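Local coordinates for protein laccase (Uncultured bacterium, PDB 4F7K) that probably oxidises phenolic and related substrates with the reduction of dioxygen to water, as a laccase of the multicopper oxidase family, at residues A[349-358]-A[396-405]. Residues are numbered along the deposited sequence; the frame is centred on the assembly and turned at random.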
# COMPACT_ATOMS: atom_id res chain seq x y z
N PHE A 349 -19.39 6.19 -8.03
CA PHE A 349 -18.45 5.43 -7.21
C PHE A 349 -17.06 6.06 -7.15
O PHE A 349 -16.52 6.53 -8.18
CB PHE A 349 -18.40 3.97 -7.68
CG PHE A 349 -19.65 3.21 -7.36
CD1 PHE A 349 -19.73 2.43 -6.21
CD2 PHE A 349 -20.77 3.31 -8.17
CE1 PHE A 349 -20.92 1.74 -5.90
CE2 PHE A 349 -21.96 2.62 -7.86
CZ PHE A 349 -22.02 1.84 -6.74
N PRO A 350 -16.48 6.10 -5.95
CA PRO A 350 -15.09 6.56 -5.76
C PRO A 350 -14.12 5.68 -6.54
O PRO A 350 -14.37 4.48 -6.68
CB PRO A 350 -14.86 6.37 -4.25
CG PRO A 350 -15.92 5.35 -3.84
CD PRO A 350 -17.09 5.65 -4.68
N HIS A 351 -13.06 6.28 -7.08
CA HIS A 351 -12.05 5.56 -7.82
C HIS A 351 -10.73 5.71 -7.11
O HIS A 351 -10.39 6.80 -6.66
CB HIS A 351 -11.84 6.15 -9.22
CG HIS A 351 -12.89 5.76 -10.21
ND1 HIS A 351 -14.23 6.03 -10.02
CD2 HIS A 351 -12.79 5.14 -11.40
CE1 HIS A 351 -14.92 5.58 -11.05
NE2 HIS A 351 -14.07 5.05 -11.92
N GLY A 352 -9.99 4.60 -7.00
CA GLY A 352 -8.63 4.62 -6.52
C GLY A 352 -7.69 4.87 -7.70
O GLY A 352 -7.84 4.28 -8.76
N ILE A 353 -6.74 5.75 -7.53
CA ILE A 353 -5.86 6.13 -8.66
C ILE A 353 -4.42 5.89 -8.30
O ILE A 353 -3.92 6.48 -7.36
CB ILE A 353 -6.01 7.64 -8.95
CG1 ILE A 353 -7.50 8.00 -9.11
CG2 ILE A 353 -5.11 8.10 -10.13
CD1 ILE A 353 -8.05 7.90 -10.58
N HIS A 354 -3.73 5.06 -9.07
CA HIS A 354 -2.33 4.76 -8.79
C HIS A 354 -1.40 5.03 -10.00
O HIS A 354 -1.63 4.48 -11.08
CB HIS A 354 -2.22 3.34 -8.23
CG HIS A 354 -0.81 2.86 -8.07
ND1 HIS A 354 0.18 3.60 -7.46
CD2 HIS A 354 -0.23 1.67 -8.41
CE1 HIS A 354 1.31 2.91 -7.46
NE2 HIS A 354 1.09 1.74 -8.03
N LEU A 355 -0.39 5.87 -9.81
CA LEU A 355 0.54 6.23 -10.88
C LEU A 355 1.86 5.50 -10.70
O LEU A 355 2.48 5.60 -9.64
CB LEU A 355 0.81 7.75 -10.94
CG LEU A 355 1.84 8.14 -12.00
CD1 LEU A 355 1.28 7.85 -13.43
CD2 LEU A 355 2.29 9.58 -11.84
N HIS A 356 2.27 4.77 -11.73
CA HIS A 356 3.43 3.89 -11.62
C HIS A 356 4.74 4.70 -11.78
O HIS A 356 4.80 5.66 -12.55
CB HIS A 356 3.36 2.76 -12.67
CG HIS A 356 2.40 1.65 -12.31
ND1 HIS A 356 2.67 0.32 -12.56
CD2 HIS A 356 1.18 1.68 -11.72
CE1 HIS A 356 1.65 -0.42 -12.16
NE2 HIS A 356 0.73 0.38 -11.65
N GLY A 357 5.74 4.31 -11.00
CA GLY A 357 7.10 4.79 -11.16
C GLY A 357 7.39 6.19 -10.62
O GLY A 357 8.50 6.60 -10.65
N HIS A 358 6.37 6.86 -10.10
CA HIS A 358 6.44 8.23 -9.63
C HIS A 358 5.56 8.38 -8.40
O HIS A 358 4.58 7.63 -8.23
CB HIS A 358 5.88 9.15 -10.71
CG HIS A 358 6.70 9.14 -11.95
ND1 HIS A 358 6.65 8.10 -12.86
CD2 HIS A 358 7.67 9.98 -12.38
CE1 HIS A 358 7.53 8.33 -13.82
NE2 HIS A 358 8.15 9.48 -13.57
N TRP A 396 4.54 4.00 -18.17
CA TRP A 396 4.03 3.94 -16.82
C TRP A 396 2.51 3.96 -16.72
O TRP A 396 1.87 5.00 -16.93
CB TRP A 396 4.58 5.08 -15.98
CG TRP A 396 6.05 5.12 -15.99
CD1 TRP A 396 6.83 5.94 -16.75
CD2 TRP A 396 6.94 4.32 -15.22
NE1 TRP A 396 8.15 5.71 -16.49
CE2 TRP A 396 8.26 4.73 -15.55
CE3 TRP A 396 6.77 3.31 -14.26
CZ2 TRP A 396 9.39 4.15 -14.98
CZ3 TRP A 396 7.91 2.73 -13.68
CH2 TRP A 396 9.21 3.17 -14.04
N LEU A 397 1.95 2.82 -16.37
CA LEU A 397 0.53 2.70 -16.07
C LEU A 397 0.04 3.80 -15.14
O LEU A 397 0.66 4.09 -14.13
CB LEU A 397 0.26 1.32 -15.44
CG LEU A 397 -1.18 0.85 -15.26
CD1 LEU A 397 -1.85 0.57 -16.60
CD2 LEU A 397 -1.18 -0.43 -14.42
N LEU A 398 -1.07 4.41 -15.52
CA LEU A 398 -1.89 5.19 -14.60
C LEU A 398 -3.18 4.37 -14.41
O LEU A 398 -3.96 4.14 -15.34
CB LEU A 398 -2.15 6.60 -15.12
CG LEU A 398 -2.96 7.63 -14.34
CD1 LEU A 398 -2.44 7.87 -12.94
CD2 LEU A 398 -2.93 8.96 -15.09
N HIS A 399 -3.36 3.87 -13.20
CA HIS A 399 -4.38 2.88 -12.96
C HIS A 399 -5.50 3.51 -12.18
O HIS A 399 -5.28 3.97 -11.07
CB HIS A 399 -3.78 1.67 -12.22
CG HIS A 399 -4.75 0.56 -11.97
ND1 HIS A 399 -5.86 0.34 -12.77
CD2 HIS A 399 -4.78 -0.40 -11.02
CE1 HIS A 399 -6.53 -0.70 -12.32
NE2 HIS A 399 -5.90 -1.16 -11.25
N CYS A 400 -6.70 3.57 -12.78
CA CYS A 400 -7.87 4.08 -12.08
C CYS A 400 -8.83 2.93 -11.84
O CYS A 400 -9.33 2.32 -12.80
CB CYS A 400 -8.53 5.19 -12.89
SG CYS A 400 -7.34 6.53 -13.29
N HIS A 401 -9.07 2.62 -10.58
CA HIS A 401 -9.95 1.50 -10.24
C HIS A 401 -11.22 2.01 -9.59
O HIS A 401 -11.17 2.67 -8.55
CB HIS A 401 -9.26 0.51 -9.29
CG HIS A 401 -10.14 -0.61 -8.82
ND1 HIS A 401 -10.52 -1.65 -9.64
CD2 HIS A 401 -10.68 -0.86 -7.61
CE1 HIS A 401 -11.27 -2.49 -8.95
NE2 HIS A 401 -11.39 -2.04 -7.71
N MET A 402 -12.36 1.69 -10.21
CA MET A 402 -13.66 1.91 -9.61
C MET A 402 -13.91 0.90 -8.45
O MET A 402 -13.97 -0.32 -8.65
CB MET A 402 -14.78 1.86 -10.66
CG MET A 402 -16.19 2.33 -10.11
SD MET A 402 -17.44 2.36 -11.47
CE MET A 402 -18.95 2.56 -10.60
N LEU A 403 -14.05 1.45 -7.25
CA LEU A 403 -14.25 0.65 -6.06
C LEU A 403 -15.53 -0.19 -6.18
O LEU A 403 -16.60 0.32 -6.54
CB LEU A 403 -14.27 1.54 -4.82
CG LEU A 403 -12.90 1.80 -4.15
CD1 LEU A 403 -11.89 2.56 -5.00
CD2 LEU A 403 -13.04 2.46 -2.79
N GLY A 404 -15.40 -1.49 -5.92
CA GLY A 404 -16.55 -2.37 -5.87
C GLY A 404 -16.86 -2.92 -7.24
O GLY A 404 -17.85 -3.60 -7.44
N HIS A 405 -16.00 -2.62 -8.20
CA HIS A 405 -16.28 -2.99 -9.56
C HIS A 405 -15.14 -3.78 -10.17
O HIS A 405 -13.96 -3.53 -9.91
CB HIS A 405 -16.67 -1.75 -10.39
CG HIS A 405 -18.00 -1.18 -10.00
ND1 HIS A 405 -18.20 -0.49 -8.83
CD2 HIS A 405 -19.21 -1.24 -10.61
CE1 HIS A 405 -19.47 -0.14 -8.74
NE2 HIS A 405 -20.10 -0.57 -9.81
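G352 and H354 pair with H401 and H399 through reciprocal backbone hydrogen bonds, joining strands 351-355 and 396-402 as antiparallel neighbours in a sheet of the cupredoxin-like fold of multicopper oxidases. Their short axes approach to 4.4 Å. The ladder is continued beyond these rungs by L403 N to P350 O and by H356 N to L397 O. Segments 349-358 and 396-405 carry the histidine-rich HxxHxH and HCHxxxH sequences that line the copper sites of this family; H351, C400 and H405 probably correspond to type 1 ligands, and H354, H356, H399 and H401 to ligands of the trinuclear cluster.

Aliphatic groups also pack on the histidine rings. M402 CB lies over one face of H351, offset toward the rim and 3.8 Å from the ring centroid. With CG anti to its carbonyl carbon (chi1 -78°), the H351 ring can reach back along its own segment, ND1 bonding to F349 O at 3.0 Å. Were H351 replaced by an alanine, M402 CB would probably be left without its ring partner and F349 O without this donor. L397 CB sits almost exactly above the centre of the H356 ring, at 3.7 Å from the centroid, while H356 ND1 bonds to D71. On the H351 and C400 side of the sheet, L355 CD1 meets L398 CD1 at 3.8 Å.

T-shaped stacks close both ends. H405 points CE1 at the centre of the F349 face, the ring planes at 69°, and its ND1 donates to L403 O, which lies in the plane of the H405 ring, at 2.9 Å. At the other end G357 CA packs over the six-membered ring of W396. H358 ND1 uses a lone pair of H356 O, and its CE1 edge stands nearly perpendicular to the indole, 3.8 Å from W396 NE1.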